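Non-canonical purine NTP pyrophosphatase (Coxiella burnetii, PDB 3TQU) probably hydrolyses non-canonical purine nucleoside triphosphates such as XTP, dITP and ITP to monophosphate and diphosphate, clearing them from the nucleotide pool. Local coordinates at residues A135-H140 against E191-V196; K104-L109 against G145-E150; G74-A79 against S118-C123. All blocks are in the same frame, centred on the assembly; numbering follows the deposited sequence.

Contact 1: A135-H140 against E191-V196; sequences APLICH and EQLSTV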
ATOM      1  N   ALA A 135       6.364   7.416   1.987  1.00  6.76           N
ATOM      2  CA  ALA A 135       5.627   7.074   0.776  1.00 10.55           C
ATOM      3  C   ALA A 135       6.353   6.004  -0.034  1.00 14.20           C
ATOM      4  O   ALA A 135       6.753   6.243  -1.180  1.00 10.83           O
ATOM      5  CB  ALA A 135       5.403   8.313  -0.069  1.00 11.91           C
ATOM      6  N   PRO A 136       6.528   4.818   0.563  1.00 11.75           N
ATOM      7  CA  PRO A 136       7.219   3.730  -0.129  1.00 11.15           C
ATOM      8  C   PRO A 136       6.459   3.318  -1.380  1.00 11.76           C
ATOM      9  O   PRO A 136       5.237   3.479  -1.442  1.00 13.03           O
ATOM     10  CB  PRO A 136       7.192   2.591   0.897  1.00  9.19           C
ATOM     11  CG  PRO A 136       6.021   2.898   1.773  1.00 12.10           C
ATOM     12  CD  PRO A 136       6.000   4.394   1.872  1.00 12.02           C
ATOM     13  N   LEU A 137       7.179   2.816  -2.376  1.00 10.51           N
ATOM     14  CA  LEU A 137       6.532   2.209  -3.524  1.00 10.92           C
ATOM     15  C   LEU A 137       5.841   0.942  -3.051  1.00 11.59           C
ATOM     16  O   LEU A 137       6.463   0.101  -2.404  1.00 12.49           O
ATOM     17  CB  LEU A 137       7.562   1.859  -4.593  1.00 13.83           C
ATOM     18  CG  LEU A 137       7.045   1.078  -5.803  1.00 16.09           C
ATOM     19  CD1 LEU A 137       5.979   1.873  -6.546  1.00 20.42           C
ATOM     20  CD2 LEU A 137       8.195   0.723  -6.726  1.00 12.88           C
ATOM     21  N   ILE A 138       4.556   0.809  -3.361  1.00  8.20           N
ATOM     22  CA  ILE A 138       3.811  -0.391  -3.001  1.00  7.64           C
ATOM     23  C   ILE A 138       3.326  -1.090  -4.265  1.00 14.99           C
ATOM     24  O   ILE A 138       2.605  -0.500  -5.067  1.00 15.17           O
ATOM     25  CB  ILE A 138       2.590  -0.063  -2.119  1.00 10.53           C
ATOM     26  CG1 ILE A 138       3.023   0.694  -0.857  1.00 13.32           C
ATOM     27  CG2 ILE A 138       1.828  -1.335  -1.763  1.00 12.07           C
ATOM     28  CD1 ILE A 138       3.972  -0.079   0.032  1.00 14.19           C
ATOM     29  N   CYS A 139       3.736  -2.341  -4.442  1.00 13.27           N
ATOM     30  CA  CYS A 139       3.270  -3.149  -5.562  1.00 17.73           C
ATOM     31  C   CYS A 139       2.426  -4.293  -5.024  1.00 18.73           C
ATOM     32  O   CYS A 139       2.883  -5.060  -4.179  1.00 21.43           O
ATOM     33  CB  CYS A 139       4.451  -3.699  -6.358  1.00 18.56           C
ATOM     34  SG  CYS A 139       5.529  -2.425  -7.040  1.00 17.60           S
ATOM     35  N   HIS A 140       1.196  -4.409  -5.510  1.00 16.31           N
ATOM     36  CA  HIS A 140       0.284  -5.420  -4.992  1.00 13.07           C
ATOM     37  C   HIS A 140      -0.190  -6.380  -6.080  1.00 15.11           C
ATOM     38  O   HIS A 140      -1.008  -6.019  -6.927  1.00 14.01           O
ATOM     39  CB  HIS A 140      -0.910  -4.752  -4.305  1.00 16.22           C
ATOM     40  CG  HIS A 140      -1.824  -5.712  -3.609  1.00 12.28           C
ATOM     41  ND1 HIS A 140      -2.847  -5.296  -2.782  1.00 12.68           N
ATOM     42  CD2 HIS A 140      -1.874  -7.064  -3.619  1.00 10.10           C
ATOM     43  CE1 HIS A 140      -3.486  -6.353  -2.314  1.00 17.81           C
ATOM     44  NE2 HIS A 140      -2.915  -7.439  -2.805  1.00 15.56           N
ATOM     45  N   GLU A 191       6.371  -7.661 -11.875  1.00 16.09           N
ATOM     46  CA  GLU A 191       6.247  -6.938 -13.136  1.00 19.48           C
ATOM     47  C   GLU A 191       5.857  -5.478 -12.895  1.00 17.24           C
ATOM     48  O   GLU A 191       6.317  -4.587 -13.605  1.00 16.55           O
ATOM     49  CB  GLU A 191       5.274  -7.634 -14.095  1.00 26.51           C
ATOM     50  CG  GLU A 191       3.851  -7.771 -13.591  1.00 34.85           C
ATOM     51  CD  GLU A 191       2.960  -6.606 -13.992  1.00 43.14           C
ATOM     52  OE1 GLU A 191       1.773  -6.611 -13.605  1.00 42.93           O
ATOM     53  OE2 GLU A 191       3.441  -5.692 -14.697  1.00 46.55           O
ATOM     54  N   GLN A 192       5.024  -5.240 -11.883  1.00 18.55           N
ATOM     55  CA  GLN A 192       4.667  -3.880 -11.483  1.00 16.53           C
ATOM     56  C   GLN A 192       5.914  -3.138 -11.016  1.00 13.70           C
ATOM     57  O   GLN A 192       6.137  -1.982 -11.381  1.00 10.26           O
ATOM     58  CB  GLN A 192       3.635  -3.901 -10.352  1.00 19.35           C
ATOM     59  CG  GLN A 192       2.304  -4.555 -10.707  1.00 22.97           C
ATOM     60  CD  GLN A 192       1.377  -4.656  -9.509  1.00 25.68           C
ATOM     61  OE1 GLN A 192       1.524  -3.919  -8.534  1.00 26.27           O
ATOM     62  NE2 GLN A 192       0.422  -5.577  -9.571  1.00 23.52           N
ATOM     63  N   LEU A 193       6.718  -3.815 -10.199  1.00 13.24           N
ATOM     64  CA  LEU A 193       7.977  -3.268  -9.706  1.00 13.52           C
ATOM     65  C   LEU A 193       8.942  -2.959 -10.851  1.00 17.53           C
ATOM     66  O   LEU A 193       9.558  -1.892 -10.886  1.00 20.61           O
ATOM     67  CB  LEU A 193       8.639  -4.245  -8.728  1.00 14.42           C
ATOM     68  CG  LEU A 193       9.991  -3.811  -8.152  1.00 14.49           C
ATOM     69  CD1 LEU A 193       9.811  -2.624  -7.220  1.00 13.55           C
ATOM     70  CD2 LEU A 193      10.659  -4.964  -7.424  1.00 16.74           C
ATOM     71  N   SER A 194       9.075  -3.898 -11.783  1.00 15.52           N
ATOM     72  CA  SER A 194       9.974  -3.718 -12.919  1.00 15.42           C
ATOM     73  C   SER A 194       9.571  -2.514 -13.758  1.00 16.38           C
ATOM     74  O   SER A 194      10.416  -1.730 -14.184  1.00 18.25           O
ATOM     75  CB  SER A 194       9.994  -4.969 -13.793  1.00 19.63           C
ATOM     76  OG  SER A 194      10.874  -4.792 -14.888  1.00 22.29           O
ATOM     77  N   THR A 195       8.275  -2.377 -14.006  1.00 18.47           N
ATOM     78  CA  THR A 195       7.773  -1.254 -14.783  1.00 20.06           C
ATOM     79  C   THR A 195       8.213   0.072 -14.168  1.00 22.61           C
ATOM     80  O   THR A 195       8.664   0.976 -14.873  1.00 26.18           O
ATOM     81  CB  THR A 195       6.238  -1.292 -14.904  1.00 20.00           C
ATOM     82  OG1 THR A 195       5.848  -2.439 -15.672  1.00 20.67           O
ATOM     83  CG2 THR A 195       5.727  -0.036 -15.591  1.00 20.95           C
ATOM     84  N   VAL A 196       8.087   0.182 -12.849  1.00 17.69           N
ATOM     85  CA  VAL A 196       8.455   1.412 -12.159  1.00 19.13           C
ATOM     86  C   VAL A 196       9.963   1.641 -12.190  1.00 21.29           C
ATOM     87  O   VAL A 196      10.425   2.741 -12.483  1.00 25.88           O
ATOM     88  CB  VAL A 196       7.956   1.416 -10.701  1.00 20.10           C
ATOM     89  CG1 VAL A 196       8.457   2.655  -9.969  1.00 21.43           C
ATOM     90  CG2 VAL A 196       6.435   1.344 -10.663  1.00 16.07           C
TER

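Contact 2: K104-L109 against G145-E150; sequences KVLEAL and GEIARE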
ATOM      1  N   LYS A 104      -5.332 -28.396   7.221  1.00 22.28           N
ATOM      2  CA  LYS A 104      -6.107 -27.504   8.074  1.00 24.54           C
ATOM      3  C   LYS A 104      -7.029 -26.615   7.241  1.00 24.52           C
ATOM      4  O   LYS A 104      -8.175 -26.367   7.618  1.00 26.83           O
ATOM      5  CB  LYS A 104      -5.195 -26.662   8.967  1.00 28.83           C
ATOM      6  CG  LYS A 104      -5.952 -25.826   9.989  1.00 37.30           C
ATOM      7  CD  LYS A 104      -5.174 -25.692  11.289  1.00 43.71           C
ATOM      8  CE  LYS A 104      -5.980 -24.945  12.343  1.00 49.07           C
ATOM      9  NZ  LYS A 104      -6.292 -23.546  11.934  1.00 48.42           N
ATOM     10  N   VAL A 105      -6.531 -26.140   6.105  1.00 21.32           N
ATOM     11  CA  VAL A 105      -7.355 -25.354   5.196  1.00 22.19           C
ATOM     12  C   VAL A 105      -8.521 -26.180   4.663  1.00 24.24           C
ATOM     13  O   VAL A 105      -9.659 -25.709   4.618  1.00 21.89           O
ATOM     14  CB  VAL A 105      -6.531 -24.799   4.022  1.00 21.71           C
ATOM     15  CG1 VAL A 105      -7.443 -24.406   2.866  1.00 21.43           C
ATOM     16  CG2 VAL A 105      -5.698 -23.614   4.485  1.00 19.29           C
ATOM     17  N   LEU A 106      -8.234 -27.417   4.268  1.00 24.84           N
ATOM     18  CA  LEU A 106      -9.268 -28.305   3.747  1.00 27.25           C
ATOM     19  C   LEU A 106     -10.327 -28.605   4.808  1.00 29.65           C
ATOM     20  O   LEU A 106     -11.522 -28.625   4.512  1.00 29.18           O
ATOM     21  CB  LEU A 106      -8.656 -29.604   3.214  1.00 27.44           C
ATOM     22  CG  LEU A 106      -7.807 -29.485   1.945  1.00 26.15           C
ATOM     23  CD1 LEU A 106      -7.130 -30.811   1.606  1.00 27.46           C
ATOM     24  CD2 LEU A 106      -8.648 -28.996   0.774  1.00 23.51           C
ATOM     25  N   GLU A 107      -9.884 -28.830   6.042  1.00 29.82           N
ATOM     26  CA  GLU A 107     -10.805 -29.077   7.150  1.00 30.78           C
ATOM     27  C   GLU A 107     -11.656 -27.845   7.446  1.00 29.96           C
ATOM     28  O   GLU A 107     -12.861 -27.955   7.686  1.00 29.43           O
ATOM     29  CB  GLU A 107     -10.042 -29.487   8.413  1.00 34.27           C
ATOM     30  CG  GLU A 107      -9.366 -30.844   8.329  1.00 38.29           C
ATOM     31  CD  GLU A 107      -8.604 -31.194   9.593  1.00 45.88           C
ATOM     32  OE1 GLU A 107      -8.560 -30.351  10.516  1.00 48.05           O
ATOM     33  OE2 GLU A 107      -8.051 -32.312   9.665  1.00 48.19           O
ATOM     34  N   ALA A 108     -11.020 -26.678   7.435  1.00 27.91           N
ATOM     35  CA  ALA A 108     -11.702 -25.418   7.710  1.00 27.10           C
ATOM     36  C   ALA A 108     -12.826 -25.157   6.713  1.00 27.13           C
ATOM     37  O   ALA A 108     -13.926 -24.765   7.097  1.00 28.05           O
ATOM     38  CB  ALA A 108     -10.707 -24.263   7.708  1.00 24.86           C
ATOM     39  N   LEU A 109     -12.545 -25.367   5.432  1.00 26.65           N
ATOM     40  CA  LEU A 109     -13.567 -25.217   4.402  1.00 29.41           C
ATOM     41  C   LEU A 109     -14.665 -26.260   4.580  1.00 34.24           C
ATOM     42  O   LEU A 109     -15.854 -25.946   4.506  1.00 35.09           O
ATOM     43  CB  LEU A 109     -12.949 -25.316   3.006  1.00 28.14           C
ATOM     44  CG  LEU A 109     -12.384 -24.009   2.452  1.00 26.34           C
ATOM     45  CD1 LEU A 109     -11.715 -24.233   1.105  1.00 26.48           C
ATOM     46  CD2 LEU A 109     -13.491 -22.971   2.336  1.00 26.89           C
ATOM     47  N   GLY A 145      -8.140 -17.693  -7.679  1.00 14.37           N
ATOM     48  CA  GLY A 145      -8.388 -19.084  -8.004  1.00 15.67           C
ATOM     49  C   GLY A 145      -9.419 -19.719  -7.094  1.00 16.77           C
ATOM     50  O   GLY A 145     -10.287 -19.036  -6.553  1.00 12.77           O
ATOM     51  N   GLU A 146      -9.322 -21.035  -6.929  1.00 17.74           N
ATOM     52  CA  GLU A 146     -10.248 -21.783  -6.089  1.00 21.98           C
ATOM     53  C   GLU A 146      -9.480 -22.823  -5.295  1.00 23.82           C
ATOM     54  O   GLU A 146      -8.442 -23.310  -5.744  1.00 23.10           O
ATOM     55  CB  GLU A 146     -11.303 -22.488  -6.945  1.00 27.49           C
ATOM     56  CG  GLU A 146     -12.124 -21.564  -7.823  1.00 34.00           C
ATOM     57  CD  GLU A 146     -13.067 -22.321  -8.735  1.00 40.76           C
ATOM     58  OE1 GLU A 146     -13.066 -23.571  -8.686  1.00 43.48           O
ATOM     59  OE2 GLU A 146     -13.807 -21.670  -9.500  1.00 43.55           O
ATOM     60  N   ILE A 147      -9.988 -23.167  -4.116  1.00 21.54           N
ATOM     61  CA  ILE A 147      -9.374 -24.212  -3.307  1.00 20.64           C
ATOM     62  C   ILE A 147      -9.899 -25.581  -3.725  1.00 19.11           C
ATOM     63  O   ILE A 147     -11.105 -25.828  -3.707  1.00 20.99           O
ATOM     64  CB  ILE A 147      -9.641 -24.002  -1.804  1.00 19.05           C
ATOM     65  CG1 ILE A 147      -9.212 -22.598  -1.379  1.00 15.21           C
ATOM     66  CG2 ILE A 147      -8.914 -25.057  -0.978  1.00 19.58           C
ATOM     67  CD1 ILE A 147      -7.724 -22.327  -1.571  1.00 12.32           C
ATOM     68  N   ALA A 148      -8.989 -26.470  -4.106  1.00 15.65           N
ATOM     69  CA  ALA A 148      -9.372 -27.803  -4.547  1.00 18.61           C
ATOM     70  C   ALA A 148      -9.826 -28.662  -3.371  1.00 20.06           C
ATOM     71  O   ALA A 148      -9.627 -28.299  -2.210  1.00 17.28           O
ATOM     72  CB  ALA A 148      -8.222 -28.467  -5.287  1.00 18.79           C
ATOM     73  N   ARG A 149     -10.438 -29.800  -3.681  1.00 22.40           N
ATOM     74  CA  ARG A 149     -10.942 -30.712  -2.664  1.00 27.42           C
ATOM     75  C   ARG A 149      -9.806 -31.553  -2.093  1.00 27.83           C
ATOM     76  O   ARG A 149      -9.850 -31.972  -0.938  1.00 31.93           O
ATOM     77  CB  ARG A 149     -12.021 -31.622  -3.254  1.00 33.30           C
ATOM     78  CG  ARG A 149     -13.187 -30.883  -3.899  1.00 38.49           C
ATOM     79  CD  ARG A 149     -14.205 -30.424  -2.869  1.00 42.66           C
ATOM     80  NE  ARG A 149     -15.301 -29.679  -3.484  1.00 44.42           N
ATOM     81  CZ  ARG A 149     -16.379 -29.258  -2.831  1.00 45.98           C
ATOM     82  NH1 ARG A 149     -16.513 -29.514  -1.536  1.00 46.88           N
ATOM     83  NH2 ARG A 149     -17.325 -28.583  -3.471  1.00 46.28           N
ATOM     84  N   GLU A 150      -8.795 -31.806  -2.916  1.00 26.61           N
ATOM     85  CA  GLU A 150      -7.626 -32.567  -2.486  1.00 30.44           C
ATOM     86  C   GLU A 150      -6.372 -32.065  -3.197  1.00 26.87           C
ATOM     87  O   GLU A 150      -6.458 -31.514  -4.294  1.00 26.24           O
ATOM     88  CB  GLU A 150      -7.827 -34.064  -2.742  1.00 36.66           C
ATOM     89  CG  GLU A 150      -8.034 -34.431  -4.202  1.00 43.33           C
ATOM     90  CD  GLU A 150      -8.185 -35.929  -4.416  1.00 50.14           C
ATOM     91  OE1 GLU A 150      -9.232 -36.488  -4.022  1.00 53.44           O
ATOM     92  OE2 GLU A 150      -7.254 -36.548  -4.974  1.00 50.79           O
TER

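Contact 3: G74-A79 against S118-C123; sequences GLTIAA and SASFHC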
ATOM      1  N   GLY A  74       0.499 -14.211   1.071  1.00 11.50           N
ATOM      2  CA  GLY A  74      -0.367 -15.161   1.733  1.00 12.80           C
ATOM      3  C   GLY A  74      -1.547 -15.586   0.891  1.00 13.45           C
ATOM      4  O   GLY A  74      -1.762 -15.086  -0.214  1.00 12.25           O
ATOM      5  N   LEU A  75      -2.306 -16.530   1.434  1.00 14.30           N
ATOM      6  CA  LEU A  75      -3.501 -17.048   0.796  1.00 15.55           C
ATOM      7  C   LEU A  75      -4.703 -16.498   1.548  1.00 14.29           C
ATOM      8  O   LEU A  75      -4.726 -16.532   2.777  1.00 13.63           O
ATOM      9  CB  LEU A  75      -3.495 -18.574   0.880  1.00 14.13           C
ATOM     10  CG  LEU A  75      -4.670 -19.325   0.267  1.00 13.36           C
ATOM     11  CD1 LEU A  75      -4.790 -19.018  -1.220  1.00 12.64           C
ATOM     12  CD2 LEU A  75      -4.511 -20.822   0.507  1.00 13.75           C
ATOM     13  N   THR A  76      -5.687 -15.976   0.821  1.00 11.28           N
ATOM     14  CA  THR A  76      -6.919 -15.507   1.441  1.00 11.82           C
ATOM     15  C   THR A  76      -8.090 -16.300   0.883  1.00 13.81           C
ATOM     16  O   THR A  76      -8.222 -16.453  -0.326  1.00 14.84           O
ATOM     17  CB  THR A  76      -7.158 -14.007   1.196  1.00 15.26           C
ATOM     18  OG1 THR A  76      -7.325 -13.768  -0.206  1.00 17.38           O
ATOM     19  CG2 THR A  76      -5.987 -13.185   1.718  1.00 15.77           C
ATOM     20  N   ILE A  77      -8.938 -16.804   1.769  1.00 18.12           N
ATOM     21  CA  ILE A  77     -10.069 -17.624   1.353  1.00 17.57           C
ATOM     22  C   ILE A  77     -11.398 -16.975   1.726  1.00 16.54           C
ATOM     23  O   ILE A  77     -11.676 -16.725   2.897  1.00 17.91           O
ATOM     24  CB  ILE A  77      -9.967 -19.042   1.935  1.00 15.71           C
ATOM     25  CG1 ILE A  77      -8.666 -19.700   1.460  1.00 14.89           C
ATOM     26  CG2 ILE A  77     -11.167 -19.871   1.527  1.00 16.67           C
ATOM     27  CD1 ILE A  77      -8.392 -21.069   2.068  1.00 15.22           C
ATOM     28  N   ALA A  78     -12.212 -16.708   0.709  1.00 18.20           N
ATOM     29  CA  ALA A  78     -13.461 -15.973   0.884  1.00 21.47           C
ATOM     30  C   ALA A  78     -14.340 -16.554   1.988  1.00 23.74           C
ATOM     31  O   ALA A  78     -14.801 -15.828   2.868  1.00 21.42           O
ATOM     32  CB  ALA A  78     -14.225 -15.899  -0.435  1.00 20.77           C
ATOM     33  N   ALA A  79     -14.564 -17.862   1.944  1.00 25.90           N
ATOM     34  CA  ALA A  79     -15.434 -18.521   2.912  1.00 27.68           C
ATOM     35  C   ALA A  79     -14.872 -18.472   4.329  1.00 25.09           C
ATOM     36  O   ALA A  79     -15.598 -18.695   5.295  1.00 25.39           O
ATOM     37  CB  ALA A  79     -15.702 -19.959   2.498  1.00 28.08           C
ATOM     38  N   SER A 118     -13.814 -19.841  -3.386  1.00 15.57           N
ATOM     39  CA  SER A 118     -13.003 -18.754  -3.929  1.00 17.24           C
ATOM     40  C   SER A 118     -11.829 -18.415  -3.023  1.00 15.62           C
ATOM     41  O   SER A 118     -11.961 -18.418  -1.799  1.00 15.55           O
ATOM     42  CB  SER A 118     -13.855 -17.504  -4.162  1.00 22.01           C
ATOM     43  OG  SER A 118     -14.831 -17.744  -5.162  1.00 29.31           O
ATOM     44  N   ALA A 119     -10.686 -18.119  -3.636  1.00 13.20           N
ATOM     45  CA  ALA A 119      -9.483 -17.784  -2.891  1.00 15.04           C
ATOM     46  C   ALA A 119      -8.551 -16.949  -3.755  1.00 15.27           C
ATOM     47  O   ALA A 119      -8.704 -16.893  -4.972  1.00 14.88           O
ATOM     48  CB  ALA A 119      -8.782 -19.048  -2.414  1.00 14.36           C
ATOM     49  N   SER A 120      -7.588 -16.295  -3.117  1.00 14.24           N
ATOM     50  CA  SER A 120      -6.615 -15.486  -3.833  1.00 14.03           C
ATOM     51  C   SER A 120      -5.265 -15.549  -3.140  1.00 13.43           C
ATOM     52  O   SER A 120      -5.194 -15.601  -1.909  1.00 13.65           O
ATOM     53  CB  SER A 120      -7.077 -14.030  -3.913  1.00 18.00           C
ATOM     54  OG  SER A 120      -8.370 -13.937  -4.479  1.00 21.24           O
ATOM     55  N   PHE A 121      -4.201 -15.572  -3.938  1.00 11.91           N
ATOM     56  CA  PHE A 121      -2.849 -15.371  -3.434  1.00 14.32           C
ATOM     57  C   PHE A 121      -2.522 -13.892  -3.566  1.00 14.21           C
ATOM     58  O   PHE A 121      -2.862 -13.270  -4.575  1.00  9.53           O
ATOM     59  CB  PHE A 121      -1.835 -16.163  -4.260  1.00  7.16           C
ATOM     60  CG  PHE A 121      -1.540 -17.533  -3.724  1.00 10.02           C
ATOM     61  CD1 PHE A 121      -1.031 -17.697  -2.447  1.00 14.59           C
ATOM     62  CD2 PHE A 121      -1.735 -18.653  -4.514  1.00 13.56           C
ATOM     63  CE1 PHE A 121      -0.747 -18.958  -1.955  1.00 16.82           C
ATOM     64  CE2 PHE A 121      -1.448 -19.920  -4.028  1.00 16.38           C
ATOM     65  CZ  PHE A 121      -0.955 -20.069  -2.747  1.00 19.11           C
ATOM     66  N   HIS A 122      -1.856 -13.337  -2.558  1.00 10.46           N
ATOM     67  CA  HIS A 122      -1.460 -11.935  -2.585  1.00  9.52           C
ATOM     68  C   HIS A 122       0.035 -11.797  -2.374  1.00 10.21           C
ATOM     69  O   HIS A 122       0.620 -12.491  -1.540  1.00 10.33           O
ATOM     70  CB  HIS A 122      -2.185 -11.143  -1.494  1.00  9.42           C
ATOM     71  CG  HIS A 122      -3.668 -11.092  -1.669  1.00 12.46           C
ATOM     72  ND1 HIS A 122      -4.315 -10.003  -2.214  1.00 13.84           N
ATOM     73  CD2 HIS A 122      -4.633 -11.995  -1.374  1.00 15.48           C
ATOM     74  CE1 HIS A 122      -5.615 -10.237  -2.244  1.00 18.00           C
ATOM     75  NE2 HIS A 122      -5.834 -11.439  -1.740  1.00 19.22           N
ATOM     76  N   CYS A 123       0.651 -10.891  -3.128  1.00 10.31           N
ATOM     77  CA  CYS A 123       2.033 -10.510  -2.881  1.00  8.77           C
ATOM     78  C   CYS A 123       2.139  -8.995  -2.842  1.00 10.79           C
ATOM     79  O   CYS A 123       1.813  -8.316  -3.818  1.00 13.06           O
ATOM     80  CB  CYS A 123       2.962 -11.057  -3.962  1.00  8.83           C
ATOM     81  SG  CYS A 123       4.672 -10.483  -3.784  1.00 12.98           S
TER
HETATM   82  O   HOH W   1     -10.035 -13.963  -1.440  1.00 21.80           O
HETATM   83  O   HOH W   2     -13.814 -19.668  -0.053  0.72 12.78           O

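Contact 1: A135-H140 against E191-V196
Strand 137-147 of the central mixed sheet of the Ham1 fold packs here on the C-terminal helix 185-199, and Gln192 on the helix binds the strand backbone at His140. The axes of the short strand and helix segments approach to 8.2 Å. They run at 143°, closer to antiparallel than to perpendicular. Gln192 uses both ends of its amide on one residue. Its NE2 donates to His140 O at 3.0 Å, and the N-H points well at the oxygen. The donor does not follow a lone pair: it stands above the carbonyl plane of His140, while that oxygen lies close to the amide plane of Gln192. The second bond, from His140 N to Gln192 OE1, is bent and weak. The Gln192 chain is extended beyond CG (chi2 175°), which carries the amide past Cys139 to the next residue. OE1 passes close to Cys139 CA on the way. The CB of His140 points away from the helix. Its NE2 is hydrogen-bonded to His122 on the neighbouring strand, and its side chain also packs on Ala135 of the second subunit.

Nearer the start of the strand the contact turns apolar. Cys139 SG lies against the helix backbone, 3.7 Å from Leu193 N, with Leu193 CB a little farther off. Leu137 has CG anti to the backbone N (chi1 174°), and its CD2 enters between two helix side chains. Leu193 also packs on Met20 of helix 14-23. The side chains of Leu137 and Leu193 are set obliquely. Leu137 and Val196 instead meet tip to tip, with Leu137 CD2 3.8 Å from Val196 CG1.

Contact 2: K104-L109 against G145-E150
Helix 104-109 and strand 145-147 are nearly perpendicular. The axes of these short segments cross at -85° and approach no closer than 11.4 Å. The chain comes nearer just after the strand, where the CA atoms of Leu106 and Arg149 are 7.0 Å apart. The helix segment belongs to helix 98-112. The strand segment is the end of strand 137-147 in the central sheet of the Ham1 fold.

Ile147 is the residue of strand 145-147 that meets the helix. Its chi1 of -54° sets CG2 anti to the backbone N, and this is the branch that meets both Leu109 and Val105. Leu109 CD1 is 3.6 Å from Ile147 CB and equally close to CG2, with the two side chains set obliquely. Val105 crosses Ile147 at about a right angle, and Val105 CG1 to Ile147 CG2 is a looser 4.2 Å. Ile77 of strand 68-77 touches Val105, Leu109 and Ile147, and adds to the apolar cluster. Val105 also packs on Tyr159, a predicted substrate-binding residue.

Leu106 serves the loop beyond the strand. Its CB bond runs across the contact, but its end turns in, so that CD2 sits 3.2 Å from Ala148 O and 3.6 Å from Arg149 O. CD1 also faces Arg149 O, at 3.9 Å.

No hydrogen bond joins the two segments. The contact is made by aliphatic packing on Ile147, together with Leu106 methyls against the carbonyl oxygens of Ala148 and Arg149, while Arg117 supplies a polar partner to Ile147 O through NE and a weak one to Ala148 O through NH2.

Contact 3: G74-A79 against S118-C123
Four backbone hydrogen bonds tie Gly74 to His122 and Thr76 to Ser120, the hydrogen-bonded pairs of an antiparallel ladder. The straightest runs from Thr76 N to Ser120 O, 2.8 Å at 172°. Past the strand end, Ala78 N still donates to Ser118 O, and a water links that oxygen to Ala79 N.

Thr76 OG1 lies at the edge of the His122 ring, in its plane, and shares a hydrogen bond with NE2 at 3.2 Å. Either atom could donate. OG1 sits between the backbone N and carbonyl carbon (chi1 63°), within reach of both this ring and Ser120 O. A water also bonds OG1. Thr76 CG2 packs beside His122 CD2, at 3.6 Å. The other ring nitrogen, His122 ND1, is bonded to His140.

On the other face of the sheet, Leu75 CD1 stands over the centre of the Phe121 ring in a CH-pi contact, 4.1 Å from the centroid. Phe121 also stacks on His185, a predicted substrate-binding residue. Ile77 CG1 meets Ala119 CB at 3.9 Å.

The two faces differ in chemistry. Bonds at both nitrogens probably limit rotation of the His122 ring, whereas Leu75 and Phe121 form an apolar surface beside the probable substrate pocket.

All three contacts involve the central sheet, where strands 68-77, 118-128 and 137-147 are neighbours. Contacts 2 and 3 are adjacent, with centres 11 Å apart. Gly145 N lies 2.9 Å from Ala119 O, a probable hydrogen bond, and Ile147 CD1 packs on Ala119 CB. Contact 1 meets contact 3 through a probable hydrogen bond between His140 NE2 and His122 ND1, 3.0 Å apart. Contacts 1 and 2 share strand 137-147 but do not touch; their centres are 31 Å apart. The nearest atom of Gly74 is about 7 Å from the bound calcium ion, which is held by Glu44 and Asp72. The side chain of His140 in contact 1 is about 13 Å from it.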